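Local coordinates for 4-oxalocrotonase tautomerase isozyme (Methylibium petroleiphilum, PDB 4FDX), which belongs to the tautomerase family of the MIF clan, small enzymes built on a beta-alpha-beta unit, and assembles here from six chains, at residues 31-34 against 35-39. Residues are numbered along the deposited sequence; the frame is centred on the assembly and turned at random.
Sequences LDVR and PDQVR
Gln37 turns its side-chain amide back on the main chain of Arg34, the residue just before the 3-10 turn 35-37: Arg34 N donates to Gln37 OE1 over 2.8 Å. The bond is practically straight, with an N-H...O angle of 179°, and the donor is tilted somewhat from the carbonyl plane. Gln37 N to Arg34 O at 3.0 Å runs the other way between the same two residues, its donor lying well above the carbonyl plane. This bond and the next, Val38 N to Pro35 O, are consecutive i+3 to i bonds, the pattern that defines a 3-10 turn. Gln37 is thus held by both backbone and side chain, and its reach follows from CG standing anti to the carbonyl carbon (chi1 -64°) and a chain extended beyond CG. The Arg34 side chain bends at chi3 and lays its guanidinium over the Gln37 side chain; Arg34 NH2 approaches Gln37 CG to 3.4 Å. Guanidinium and amide planes differ by only 13°, a nearly parallel overlap. Asp36 offers its carboxylate near the guanidinium edge, consistent with charge pairing, but the modelled approach is too short for its detail to be trusted. On the apolar side, Val33 CG2 meets Val38 CG2 at 3.7 Å, the two side chains crossing at about a right angle. Arg39 NH1 reaches Asp36 O at 3.0 Å. This turn belongs to the connection of the beta-alpha-beta unit, from helix 13-31 into strand 39-45, parallel to strand 2-8. Val33 and Val38 both rest on Val27 of the helix, while Arg39 continues the sheet by antiparallel pairing with a strand of a second subunit.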
ATOM      1  N   LEU B  31       7.818  20.417  -1.752  1.00 21.04           N
ATOM      2  CA  LEU B  31       7.461  19.950  -3.066  1.00 21.79           C
ATOM      3  C   LEU B  31       6.752  20.947  -3.955  1.00 23.07           C
ATOM      4  O   LEU B  31       6.449  20.579  -5.109  1.00 28.48           O
ATOM      5  CB  LEU B  31       6.683  18.643  -2.997  1.00 22.20           C
ATOM      6  CG  LEU B  31       7.444  17.505  -2.275  1.00 19.68           C
ATOM      7  CD1 LEU B  31       6.636  16.228  -2.088  1.00 25.96           C
ATOM      8  CD2 LEU B  31       8.814  17.139  -2.888  1.00 24.00           C
ATOM      9  N   ASP B  32       6.452  22.129  -3.441  1.00 25.91           N
ATOM     10  CA  ASP B  32       5.867  23.220  -4.200  1.00 27.65           C
ATOM     11  C   ASP B  32       4.543  22.769  -4.862  1.00 30.65           C
ATOM     12  O   ASP B  32       4.394  22.812  -6.085  1.00 29.75           O
ATOM     13  CB  ASP B  32       6.897  23.631  -5.258  1.00 34.51           C
ATOM     14  CG  ASP B  32       6.559  24.903  -5.915  1.00 40.63           C
ATOM     15  OD1 ASP B  32       6.079  25.836  -5.223  1.00 44.51           O
ATOM     16  OD2 ASP B  32       6.754  24.922  -7.147  1.00 43.24           O
ATOM     17  N   VAL B  33       3.617  22.269  -4.023  1.00 24.10           N
ATOM     18  CA  VAL B  33       2.266  21.836  -4.420  1.00 21.07           C
ATOM     19  C   VAL B  33       1.313  22.583  -3.565  1.00 20.54           C
ATOM     20  O   VAL B  33       1.708  23.130  -2.495  1.00 23.57           O
ATOM     21  CB  VAL B  33       2.088  20.285  -4.301  1.00 21.76           C
ATOM     22  CG1 VAL B  33       3.059  19.594  -5.272  1.00 23.17           C
ATOM     23  CG2 VAL B  33       2.256  19.743  -2.847  1.00 19.35           C
ATOM     24  N   ARG B  34       0.030  22.623  -3.961  1.00 20.78           N
ATOM     25  CA  ARG B  34      -0.975  23.333  -3.148  1.00 21.60           C
ATOM     26  C   ARG B  34      -1.467  22.361  -2.059  1.00 19.48           C
ATOM     27  O   ARG B  34      -1.401  21.157  -2.255  1.00 19.13           O
ATOM     28  CB  ARG B  34      -2.167  23.750  -4.000  1.00 25.89           C
ATOM     29  CG  ARG B  34      -1.779  24.884  -4.950  1.00 30.53           C
ATOM     30  CD  ARG B  34      -2.812  25.173  -6.022  1.00 43.36           C
ATOM     31  NE  ARG B  34      -2.938  24.038  -6.942  1.00 49.97           N
ATOM     32  CZ  ARG B  34      -3.995  23.244  -6.958  1.00 36.33           C
ATOM     33  NH1 ARG B  34      -4.984  23.526  -6.141  1.00 46.79           N
ATOM     34  NH2 ARG B  34      -4.090  22.206  -7.795  1.00 43.22           N
ATOM     35  N   PRO B  35      -1.982  22.882  -0.957  1.00 20.74           N
ATOM     36  CA  PRO B  35      -2.599  21.993   0.058  1.00 19.08           C
ATOM     37  C   PRO B  35      -3.636  21.018  -0.470  1.00 19.65           C
ATOM     38  O   PRO B  35      -3.685  19.820  -0.026  1.00 18.90           O
ATOM     39  CB  PRO B  35      -3.132  22.973   1.120  1.00 23.55           C
ATOM     40  CG  PRO B  35      -2.137  24.099   0.998  1.00 25.41           C
ATOM     41  CD  PRO B  35      -1.861  24.258  -0.458  1.00 20.95           C
ATOM     42  N   ASP B  36      -4.526  21.491  -1.376  1.00 19.77           N
ATOM     43  CA  ASP B  36      -5.581  20.626  -1.894  1.00 20.19           C
ATOM     44  C   ASP B  36      -5.009  19.506  -2.792  1.00 19.30           C
ATOM     45  O   ASP B  36      -5.848  18.627  -3.221  1.00 24.81           O
ATOM     46  CB  ASP B  36      -6.612  21.495  -2.701  1.00 22.30           C
ATOM     47  CG  ASP B  36      -5.929  22.174  -3.895  1.00 29.84           C
ATOM     48  OD1 ASP B  36      -5.396  21.450  -4.766  1.00 28.80           O
ATOM     49  OD2 ASP B  36      -5.850  23.419  -3.957  1.00 36.30           O
ATOM     50  N   GLN B  37      -3.678  19.486  -3.108  1.00 17.14           N
ATOM     51  CA  GLN B  37      -3.097  18.363  -3.875  1.00 16.80           C
ATOM     52  C   GLN B  37      -2.511  17.315  -2.914  1.00 15.90           C
ATOM     53  O   GLN B  37      -1.854  16.365  -3.370  1.00 18.94           O
ATOM     54  CB  GLN B  37      -2.003  18.827  -4.821  1.00 23.33           C
ATOM     55  CG  GLN B  37      -2.516  19.778  -5.947  1.00 23.04           C
ATOM     56  CD  GLN B  37      -1.300  20.354  -6.722  1.00 26.67           C
ATOM     57  OE1 GLN B  37      -0.737  21.384  -6.367  1.00 26.49           O
ATOM     58  NE2 GLN B  37      -0.880  19.640  -7.725  1.00 33.16           N
ATOM     59  N   VAL B  38      -2.665  17.556  -1.585  1.00 14.39           N
ATOM     60  CA  VAL B  38      -2.002  16.667  -0.588  1.00 12.95           C
ATOM     61  C   VAL B  38      -3.032  15.875   0.197  1.00 13.23           C
ATOM     62  O   VAL B  38      -3.851  16.464   0.919  1.00 14.14           O
ATOM     63  CB  VAL B  38      -1.096  17.429   0.388  1.00 12.14           C
ATOM     64  CG1 VAL B  38      -0.332  16.451   1.283  1.00 14.85           C
ATOM     65  CG2 VAL B  38      -0.089  18.225  -0.437  1.00 15.54           C
ATOM     66  N   ARG B  39      -3.026  14.553  -0.019  1.00 13.81           N
ATOM     67  CA  ARG B  39      -3.955  13.687   0.742  1.00 12.49           C
ATOM     68  C   ARG B  39      -3.172  12.718   1.640  1.00 14.12           C
ATOM     69  O   ARG B  39      -2.087  12.273   1.274  1.00 14.53           O
ATOM     70  CB  ARG B  39      -4.806  12.872  -0.231  1.00 14.96           C
ATOM     71  CG  ARG B  39      -5.853  13.777  -0.893  1.00 15.12           C
ATOM     72  CD  ARG B  39      -6.449  13.062  -2.123  1.00 15.56           C
ATOM     73  NE  ARG B  39      -7.605  13.880  -2.524  1.00 17.75           N
ATOM     74  CZ  ARG B  39      -7.481  15.099  -3.035  1.00 17.08           C
ATOM     75  NH1 ARG B  39      -6.322  15.625  -3.379  1.00 17.61           N
ATOM     76  NH2 ARG B  39      -8.600  15.790  -3.319  1.00 22.23           N
TER